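Local coordinates for mitomycin biosynthesis 6-O-methyltransferase (Streptomyces lavendulae, PDB 3GWZ), which transfers the S-methyl group of S-adenosyl-L-methionine to the quinone hydroxyl of 6-demethylmitomycins A and B, forming the methoxy group of mitomycins A and B, at residues L146-S149 against V150-E154; F110-N113 against A114-V118; E240-E243 against L244-R248. One frame throughout, in Å; residues are numbered along the deposited sequence.

Contact 1: L146-S149 against V150-E154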
ATOM      1  N   LEU A 146      -7.888  18.153  30.504  1.00 10.90           N
ATOM      2  CA  LEU A 146      -6.875  19.211  30.433  1.00 10.84           C
ATOM      3  C   LEU A 146      -6.925  20.137  31.643  1.00 12.49           C
ATOM      4  O   LEU A 146      -5.892  20.570  32.143  1.00  8.89           O
ATOM      5  CB  LEU A 146      -7.017  20.035  29.144  1.00 12.63           C
ATOM      6  CG  LEU A 146      -6.018  21.187  28.952  1.00  9.17           C
ATOM      7  CD1 LEU A 146      -4.555  20.673  28.998  1.00 11.19           C
ATOM      8  CD2 LEU A 146      -6.268  21.893  27.631  1.00 11.32           C
ATOM      9  N   THR A 147      -8.126  20.462  32.111  1.00  9.42           N
ATOM     10  CA  THR A 147      -8.230  21.318  33.295  1.00 14.73           C
ATOM     11  C   THR A 147      -7.401  20.770  34.468  1.00 12.50           C
ATOM     12  O   THR A 147      -6.703  21.533  35.149  1.00 12.13           O
ATOM     13  CB  THR A 147      -9.685  21.534  33.705  1.00 15.05           C
ATOM     14  OG1 THR A 147     -10.335  22.270  32.669  1.00 15.59           O
ATOM     15  CG2 THR A 147      -9.769  22.333  35.008  1.00 17.25           C
ATOM     16  N   HIS A 148      -7.438  19.453  34.667  1.00  9.69           N
ATOM     17  CA  HIS A 148      -6.660  18.831  35.739  1.00 11.52           C
ATOM     18  C   HIS A 148      -5.176  19.176  35.602  1.00 13.96           C
ATOM     19  O   HIS A 148      -4.532  19.562  36.578  1.00 11.90           O
ATOM     20  CB  HIS A 148      -6.867  17.302  35.813  1.00 12.06           C
ATOM     21  CG  HIS A 148      -6.003  16.632  36.846  1.00 14.28           C
ATOM     22  ND1 HIS A 148      -6.411  16.422  38.150  1.00  9.89           N
ATOM     23  CD2 HIS A 148      -4.733  16.167  36.774  1.00 10.97           C
ATOM     24  CE1 HIS A 148      -5.440  15.832  38.827  1.00 14.69           C
ATOM     25  NE2 HIS A 148      -4.407  15.673  38.018  1.00 15.04           N
ATOM     26  N   SER A 149      -4.638  19.052  34.390  1.00 11.16           N
ATOM     27  CA  SER A 149      -3.224  19.365  34.158  1.00 10.32           C
ATOM     28  C   SER A 149      -2.944  20.839  34.400  1.00 11.55           C
ATOM     29  O   SER A 149      -1.907  21.187  34.954  1.00 10.10           O
ATOM     30  CB  SER A 149      -2.788  18.984  32.739  1.00  9.94           C
ATOM     31  OG  SER A 149      -2.753  17.580  32.584  1.00 11.89           O
ATOM     32  N   VAL A 150      -3.874  21.707  33.998  1.00  9.27           N
ATOM     33  CA  VAL A 150      -3.644  23.133  34.172  1.00 12.52           C
ATOM     34  C   VAL A 150      -3.667  23.508  35.667  1.00 10.53           C
ATOM     35  O   VAL A 150      -3.004  24.448  36.083  1.00 12.41           O
ATOM     36  CB  VAL A 150      -4.600  23.985  33.297  1.00 16.77           C
ATOM     37  CG1 VAL A 150      -4.434  25.488  33.590  1.00 12.57           C
ATOM     38  CG2 VAL A 150      -4.319  23.700  31.803  1.00 11.59           C
ATOM     39  N   ARG A 151      -4.397  22.743  36.474  1.00 10.24           N
ATOM     40  CA  ARG A 151      -4.418  22.959  37.926  1.00  9.72           C
ATOM     41  C   ARG A 151      -3.224  22.357  38.679  1.00 12.55           C
ATOM     42  O   ARG A 151      -2.990  22.712  39.834  1.00 14.09           O
ATOM     43  CB  ARG A 151      -5.712  22.405  38.543  1.00  9.53           C
ATOM     44  CG  ARG A 151      -6.983  23.125  38.087  1.00  9.70           C
ATOM     45  CD  ARG A 151      -8.155  22.764  39.016  1.00  9.27           C
ATOM     46  NE  ARG A 151      -9.439  23.294  38.558  1.00 12.25           N
ATOM     47  CZ  ARG A 151      -9.854  24.540  38.748  1.00 14.11           C
ATOM     48  NH1 ARG A 151      -9.073  25.422  39.366  1.00 14.08           N
ATOM     49  NH2 ARG A 151     -11.057  24.910  38.312  1.00 15.55           N
ATOM     50  N   THR A 152      -2.483  21.445  38.051  1.00 11.23           N
ATOM     51  CA  THR A 152      -1.460  20.668  38.770  1.00 10.74           C
ATOM     52  C   THR A 152      -0.037  20.694  38.185  1.00 14.77           C
ATOM     53  O   THR A 152       0.929  20.447  38.901  1.00 14.12           O
ATOM     54  CB  THR A 152      -1.850  19.160  38.887  1.00 13.65           C
ATOM     55  OG1 THR A 152      -1.961  18.585  37.576  1.00 11.91           O
ATOM     56  CG2 THR A 152      -3.156  18.971  39.635  1.00 10.93           C
ATOM     57  N   GLY A 153       0.087  20.955  36.891  1.00 11.77           N
ATOM     58  CA  GLY A 153       1.353  20.769  36.196  1.00 12.06           C
ATOM     59  C   GLY A 153       1.672  19.300  35.948  1.00 11.62           C
ATOM     60  O   GLY A 153       2.782  18.957  35.527  1.00 13.85           O
ATOM     61  N   GLU A 154       0.705  18.424  36.205  1.00 10.59           N
ATOM     62  CA  GLU A 154       0.910  16.981  36.042  1.00 11.32           C
ATOM     63  C   GLU A 154       0.058  16.407  34.907  1.00 12.16           C
ATOM     64  O   GLU A 154      -0.881  17.053  34.447  1.00 11.04           O
ATOM     65  CB  GLU A 154       0.608  16.234  37.347  1.00 11.94           C
ATOM     66  CG  GLU A 154       1.524  16.634  38.515  1.00 14.55           C
ATOM     67  CD  GLU A 154       1.396  15.709  39.726  1.00 26.69           C
ATOM     68  OE1 GLU A 154       0.735  14.649  39.632  1.00 39.44           O
ATOM     69  OE2 GLU A 154       1.956  16.044  40.783  1.00 31.04           O
TER
HETATM   70  O   HOH W   1      -2.180  14.665  39.106  1.00 20.89           O

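Contact 2: F110-N113 against A114-V118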
ATOM      1  N   PHE A 110     -16.802  10.154  -4.018  1.00 17.43           N
ATOM      2  CA  PHE A 110     -15.767  10.897  -3.326  1.00 17.82           C
ATOM      3  C   PHE A 110     -14.406  10.411  -3.797  1.00 17.19           C
ATOM      4  O   PHE A 110     -14.274   9.268  -4.224  1.00 19.12           O
ATOM      5  CB  PHE A 110     -15.914  10.719  -1.812  1.00 17.51           C
ATOM      6  CG  PHE A 110     -17.145  11.357  -1.259  1.00 15.58           C
ATOM      7  CD1 PHE A 110     -17.101  12.646  -0.754  1.00 18.13           C
ATOM      8  CD2 PHE A 110     -18.355  10.685  -1.270  1.00 18.00           C
ATOM      9  CE1 PHE A 110     -18.247  13.248  -0.244  1.00 16.22           C
ATOM     10  CE2 PHE A 110     -19.492  11.277  -0.771  1.00 21.87           C
ATOM     11  CZ  PHE A 110     -19.437  12.565  -0.260  1.00 14.94           C
ATOM     12  N   ALA A 111     -13.402  11.279  -3.725  1.00 18.42           N
ATOM     13  CA  ALA A 111     -12.068  10.948  -4.232  1.00 20.63           C
ATOM     14  C   ALA A 111     -10.963  11.380  -3.284  1.00 23.54           C
ATOM     15  O   ALA A 111     -11.142  12.281  -2.469  1.00 18.18           O
ATOM     16  CB  ALA A 111     -11.842  11.588  -5.597  1.00 19.14           C
ATOM     17  N   GLN A 112      -9.813  10.731  -3.408  1.00 16.21           N
ATOM     18  CA  GLN A 112      -8.611  11.164  -2.720  1.00 19.23           C
ATOM     19  C   GLN A 112      -8.244  12.555  -3.194  1.00 24.67           C
ATOM     20  O   GLN A 112      -8.424  12.867  -4.365  1.00 21.90           O
ATOM     21  CB  GLN A 112      -7.455  10.236  -3.083  1.00 22.49           C
ATOM     22  CG  GLN A 112      -6.345  10.180  -2.054  1.00 19.74           C
ATOM     23  CD  GLN A 112      -6.719   9.282  -0.902  1.00 21.92           C
ATOM     24  OE1 GLN A 112      -7.430   9.693   0.022  1.00 21.16           O
ATOM     25  NE2 GLN A 112      -6.261   8.037  -0.957  1.00 19.96           N
ATOM     26  N   ASN A 113      -7.732  13.385  -2.293  1.00 15.89           N
ATOM     27  CA  ASN A 113      -7.036  14.608  -2.694  1.00 19.43           C
ATOM     28  C   ASN A 113      -5.722  14.768  -1.942  1.00 17.61           C
ATOM     29  O   ASN A 113      -5.319  13.868  -1.206  1.00 21.90           O
ATOM     30  CB  ASN A 113      -7.918  15.862  -2.567  1.00 20.04           C
ATOM     31  CG  ASN A 113      -8.281  16.203  -1.123  1.00 17.90           C
ATOM     32  OD1 ASN A 113      -7.840  15.553  -0.164  1.00 18.35           O
ATOM     33  ND2 ASN A 113      -9.099  17.237  -0.968  1.00 13.80           N
ATOM     34  N   ALA A 114      -5.062  15.907  -2.133  1.00 17.00           N
ATOM     35  CA  ALA A 114      -3.745  16.160  -1.550  1.00 20.87           C
ATOM     36  C   ALA A 114      -3.757  16.014  -0.032  1.00 23.65           C
ATOM     37  O   ALA A 114      -2.839  15.448   0.560  1.00 23.31           O
ATOM     38  CB  ALA A 114      -3.253  17.554  -1.939  1.00 20.33           C
ATOM     39  N   LEU A 115      -4.800  16.532   0.603  1.00 18.92           N
ATOM     40  CA  LEU A 115      -4.892  16.453   2.056  1.00 18.60           C
ATOM     41  C   LEU A 115      -5.220  15.051   2.535  1.00 21.57           C
ATOM     42  O   LEU A 115      -4.593  14.559   3.469  1.00 20.89           O
ATOM     43  CB  LEU A 115      -5.895  17.465   2.618  1.00 15.77           C
ATOM     44  CG  LEU A 115      -5.531  18.938   2.428  1.00 21.54           C
ATOM     45  CD1 LEU A 115      -6.415  19.804   3.311  1.00 18.88           C
ATOM     46  CD2 LEU A 115      -4.056  19.192   2.737  1.00 21.34           C
ATOM     47  N   SER A 116      -6.190  14.395   1.906  1.00 14.18           N
ATOM     48  CA  SER A 116      -6.538  13.056   2.349  1.00 15.00           C
ATOM     49  C   SER A 116      -5.400  12.073   2.066  1.00 23.39           C
ATOM     50  O   SER A 116      -5.239  11.083   2.776  1.00 19.37           O
ATOM     51  CB  SER A 116      -7.860  12.578   1.749  1.00 15.71           C
ATOM     52  OG  SER A 116      -7.731  12.233   0.384  1.00 17.97           O
ATOM     53  N   ALA A 117      -4.599  12.358   1.042  1.00 20.02           N
ATOM     54  CA  ALA A 117      -3.488  11.475   0.690  1.00 23.23           C
ATOM     55  C   ALA A 117      -2.408  11.375   1.786  1.00 22.27           C
ATOM     56  O   ALA A 117      -1.775  10.335   1.943  1.00 23.86           O
ATOM     57  CB  ALA A 117      -2.867  11.898  -0.645  1.00 19.80           C
ATOM     58  N   VAL A 118      -2.200  12.443   2.546  1.00 16.40           N
ATOM     59  CA  VAL A 118      -1.176  12.406   3.589  1.00 21.93           C
ATOM     60  C   VAL A 118      -1.630  11.558   4.782  1.00 19.80           C
ATOM     61  O   VAL A 118      -0.862  11.312   5.702  1.00 20.97           O
ATOM     62  CB  VAL A 118      -0.763  13.822   4.062  1.00 32.62           C
ATOM     63  CG1 VAL A 118      -0.327  14.677   2.885  1.00 33.25           C
ATOM     64  CG2 VAL A 118      -1.890  14.486   4.801  1.00 26.83           C
TER

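Contact 3: E240-E243 against L244-R248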
ATOM      1  N   GLU A 240      11.418  -4.374  20.004  1.00 20.47           N
ATOM      2  CA  GLU A 240      11.062  -3.743  18.740  1.00 20.51           C
ATOM      3  C   GLU A 240      12.303  -3.132  18.087  1.00 17.60           C
ATOM      4  O   GLU A 240      12.499  -3.254  16.880  1.00 18.74           O
ATOM      5  CB  GLU A 240       9.971  -2.690  18.942  1.00 18.64           C
ATOM      6  CG  GLU A 240       8.661  -3.269  19.477  1.00 17.63           C
ATOM      7  CD  GLU A 240       7.619  -2.193  19.744  1.00 24.84           C
ATOM      8  OE1 GLU A 240       7.642  -1.142  19.060  1.00 25.18           O
ATOM      9  OE2 GLU A 240       6.779  -2.399  20.647  1.00 25.13           O
ATOM     10  N   ALA A 241      13.142  -2.479  18.884  1.00 15.45           N
ATOM     11  CA  ALA A 241      14.393  -1.936  18.370  1.00 17.19           C
ATOM     12  C   ALA A 241      15.285  -3.039  17.831  1.00 16.33           C
ATOM     13  O   ALA A 241      15.959  -2.859  16.808  1.00 16.71           O
ATOM     14  CB  ALA A 241      15.133  -1.128  19.442  1.00 13.84           C
ATOM     15  N   ARG A 242      15.302  -4.180  18.511  1.00 15.18           N
ATOM     16  CA  ARG A 242      16.079  -5.310  18.009  1.00 15.07           C
ATOM     17  C   ARG A 242      15.607  -5.721  16.614  1.00 17.57           C
ATOM     18  O   ARG A 242      16.422  -5.954  15.723  1.00 16.94           O
ATOM     19  CB  ARG A 242      16.010  -6.501  18.962  1.00 19.45           C
ATOM     20  CG  ARG A 242      16.991  -7.618  18.613  1.00 18.61           C
ATOM     21  CD  ARG A 242      16.739  -8.887  19.423  1.00 19.65           C
ATOM     22  NE  ARG A 242      16.606  -8.628  20.857  1.00 20.82           N
ATOM     23  CZ  ARG A 242      17.621  -8.498  21.704  1.00 23.13           C
ATOM     24  NH1 ARG A 242      18.874  -8.585  21.274  1.00 23.98           N
ATOM     25  NH2 ARG A 242      17.381  -8.258  22.988  1.00 23.55           N
ATOM     26  N   GLU A 243      14.296  -5.804  16.414  1.00 15.95           N
ATOM     27  CA  GLU A 243      13.774  -6.150  15.099  1.00 16.36           C
ATOM     28  C   GLU A 243      14.198  -5.145  14.008  1.00 20.44           C
ATOM     29  O   GLU A 243      14.642  -5.542  12.927  1.00 16.53           O
ATOM     30  CB  GLU A 243      12.251  -6.312  15.122  1.00 20.22           C
ATOM     31  CG  GLU A 243      11.670  -6.649  13.735  1.00 31.16           C
ATOM     32  CD  GLU A 243      10.150  -6.783  13.730  1.00 45.38           C
ATOM     33  OE1 GLU A 243       9.558  -6.956  14.815  1.00 40.55           O
ATOM     34  OE2 GLU A 243       9.549  -6.719  12.633  1.00 44.76           O
ATOM     35  N   LEU A 244      14.064  -3.851  14.292  1.00 16.73           N
ATOM     36  CA  LEU A 244      14.443  -2.811  13.328  1.00 16.74           C
ATOM     37  C   LEU A 244      15.931  -2.868  13.000  1.00 20.84           C
ATOM     38  O   LEU A 244      16.326  -2.882  11.821  1.00 15.82           O
ATOM     39  CB  LEU A 244      14.048  -1.417  13.838  1.00 19.73           C
ATOM     40  CG  LEU A 244      14.416  -0.184  12.999  1.00 21.07           C
ATOM     41  CD1 LEU A 244      13.484   0.999  13.290  1.00 20.67           C
ATOM     42  CD2 LEU A 244      15.876   0.232  13.199  1.00 19.34           C
ATOM     43  N   LEU A 245      16.757  -2.933  14.040  1.00 13.46           N
ATOM     44  CA  LEU A 245      18.202  -2.953  13.852  1.00 14.86           C
ATOM     45  C   LEU A 245      18.679  -4.236  13.168  1.00 17.10           C
ATOM     46  O   LEU A 245      19.572  -4.200  12.329  1.00 19.23           O
ATOM     47  CB  LEU A 245      18.917  -2.750  15.194  1.00 14.39           C
ATOM     48  CG  LEU A 245      18.825  -1.322  15.753  1.00 20.71           C
ATOM     49  CD1 LEU A 245      19.102  -1.279  17.263  1.00 15.07           C
ATOM     50  CD2 LEU A 245      19.768  -0.374  15.009  1.00 17.00           C
ATOM     51  N   THR A 246      18.086  -5.368  13.524  1.00 13.79           N
ATOM     52  CA  THR A 246      18.498  -6.637  12.931  1.00 17.81           C
ATOM     53  C   THR A 246      18.160  -6.692  11.439  1.00 19.80           C
ATOM     54  O   THR A 246      18.994  -7.086  10.618  1.00 18.06           O
ATOM     55  CB  THR A 246      17.855  -7.814  13.662  1.00 20.58           C
ATOM     56  OG1 THR A 246      18.269  -7.789  15.035  1.00 19.51           O
ATOM     57  CG2 THR A 246      18.267  -9.137  13.022  1.00 17.18           C
ATOM     58  N   GLY A 247      16.939  -6.287  11.093  1.00 17.18           N
ATOM     59  CA  GLY A 247      16.490  -6.309   9.708  1.00 15.22           C
ATOM     60  C   GLY A 247      17.197  -5.298   8.827  1.00 19.35           C
ATOM     61  O   GLY A 247      17.134  -5.379   7.594  1.00 15.09           O
ATOM     62  N   ARG A 248      17.863  -4.329   9.451  1.00 16.61           N
ATOM     63  CA  ARG A 248      18.682  -3.385   8.703  1.00 14.09           C
ATOM     64  C   ARG A 248      20.161  -3.804   8.698  1.00 16.16           C
ATOM     65  O   ARG A 248      21.032  -3.047   8.285  1.00 17.37           O
ATOM     66  CB  ARG A 248      18.479  -1.952   9.208  1.00 18.66           C
ATOM     67  CG  ARG A 248      17.205  -1.310   8.619  1.00 17.66           C
ATOM     68  CD  ARG A 248      16.851   0.015   9.258  1.00 19.86           C
ATOM     69  NE  ARG A 248      17.858   1.047   9.002  1.00 20.85           N
ATOM     70  CZ  ARG A 248      17.732   2.314   9.379  1.00 22.93           C
ATOM     71  NH1 ARG A 248      16.635   2.699  10.018  1.00 21.67           N
ATOM     72  NH2 ARG A 248      18.694   3.196   9.116  1.00 20.12           N
TER

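Contact 1: L146-S149 against V150-E154
Thr152 meets His148 one turn earlier on helix 146-152, its side chain touching that residue from CB to CG2. CB lies 3.6 Å from His148 O. A chi1 of 62° swings OG1 back over that carbonyl, to which it gives a 2.9 Å hydrogen bond, Thr152 OG1 to His148 O, from above the carbonyl plane. The same OG1 accepts from Glu154 N at 3.0 Å, an ST turn, so this hydroxyl is engaged both as donor and as acceptor. The methyl CG2 sits over one face of the imidazole in a CH-pi contact, 4.1 Å from the ring centroid and 20° off its normal. At the ring edge, in plane, a water 2.7 Å from His148 NE2 donates to Glu154 OE1.

Ser149 OG donates to Glu154 O at 2.7 Å, in the carbonyl plane, while Ser149 O accepts from both Thr152 N and Gly153 N. Gly153 leaves the helix with positive phi. Thr147 CG2 lies obliquely to the Arg151 guanidinium group, whose NH1 bonds Thr81 O of the second subunit. Direct and water-mediated bonds thus tie Glu154 back to His148, Ser149 and Thr152, which probably helps set the path of the chain as it leaves the helix beside the second subunit.

Contact 2: F110-N113 against A114-V118
Torsions of three side chains bring Gln112, Asn113 and Ser116 together. Asn113 folds its amide forward over the first turn (chi1 66°), and a chi2 near zero turns OD1 toward the start of the helix; Ser116 has a similar chi1, 74°, which points OG back at the preceding residues. Gln112 bends at chi2 (79°), which brings its amide oxygen round to the serine.

The outcome is a reciprocal pair of bonds. Ser116 N donates to Asn113 OD1 at 2.9 Å, nearly straight at the hydrogen, and Asn113 N donates to Ser116 OG, also at 2.9 Å. The serine hydroxyl in turn donates a hydrogen bond, Ser116 OG to Gln112 OE1, at 2.6 Å, slightly tilted from the amide plane, so OG both accepts and donates. Gln112 CG also approaches Ala117 CB at 4.1 Å, and Ala117 N bonds Asn113 O at 2.8 Å to close the first turn.

The Asn113 amide is also bound outside the turn: ND2 donates to Gly99 O and Asp102 OD1, and OD1 accepts from Phe101 N as well. Gln112 NE2 reaches Pro64 O. Leu115 packs on Thr41 of the second subunit. With Asn113 at the N-cap, the two reciprocal bonds form a capping box, which here starts the weakly bonded helix 114-117 just after strand 109-111 in the dimerisation domain.

Contact 3: E240-E243 against L244-R248
Arg242 and Thr246 meet one turn apart on helix 235-247, the crossover helix of a beta-alpha-beta unit between strands 228-233 and 254-258 in the class I, Rossmann-like methyltransferase fold.

Backbone hydrogen bonds make up the framework. Leu244 N bonds Glu240 O at 3.1 Å, Leu245 N bonds Ala241 O at 2.9 Å with an N-H...O angle of 169°, and Gly247 N bonds Glu243 O at 3.0 Å. These i to i+4 bonds, with Thr246 N to Arg242 O between the last two, follow the alpha-helical pattern. Arg248 N makes weak bonds to Leu244 O and Leu245 O.

Leu244 and Leu245 carry the packing on neighbouring elements. Leu245 sets its carbons CB, CG and CD1 against the backbone carbonyl of Ala241, with Leu245 CD1 3.5 Å from Ala241 O, and its side chain also touches Cys254 and Ile256 of strand 254-258 as well as Ala218 of helix 215-223. Leu244 also packs on Ala218 and touches Arg213.

Three charged side chains, Glu240, Arg242 and Arg248, have partners beyond the two segments. Glu240 OE1 forms a salt bridge with Arg213 NE and accepts from Asn180 ND2. Arg242 forms a salt bridge through NE to Glu239 OE1, its chain bending at chi3 (-49°), and Arg248 NH2 pairs with Asp222 OD2.

The remaining interaction joins side chain to backbone. Arg242 and Thr246 run side by side, with Arg242 CG 3.8 Å from Thr246 OG1. A chi1 of -60° turns the hydroxyl back along the helix toward Arg242 O. That oxygen consequently accepts twice: Arg242 O takes Thr246 N at 2.8 Å, tilted from the carbonyl plane, and Thr246 OG1 at 2.7 Å, from the opposite face of that plane.

The three contacts are separate sites that do not touch one another. The centres of contact 1 and contact 2 lie about 37 Å apart, those of contact 1 and contact 3 about 38 Å, and those of contact 2 and contact 3 about 32 Å. Contacts 1 and 2 both border the second subunit, although contact 2 belongs to the dimerisation domain and contact 1 to the O-methyltransferase domain. Contact 3, in that same domain, lies on the opposite side of the chain's centre from contact 1. It is the one near the cofactor pocket, though without touching: the Glu240 side chain is about 8 Å from the bound product S-adenosyl-L-homocysteine, and that of Ala241 about 6 Å from that of Glu233, an S-adenosyl-L-methionine-binding residue.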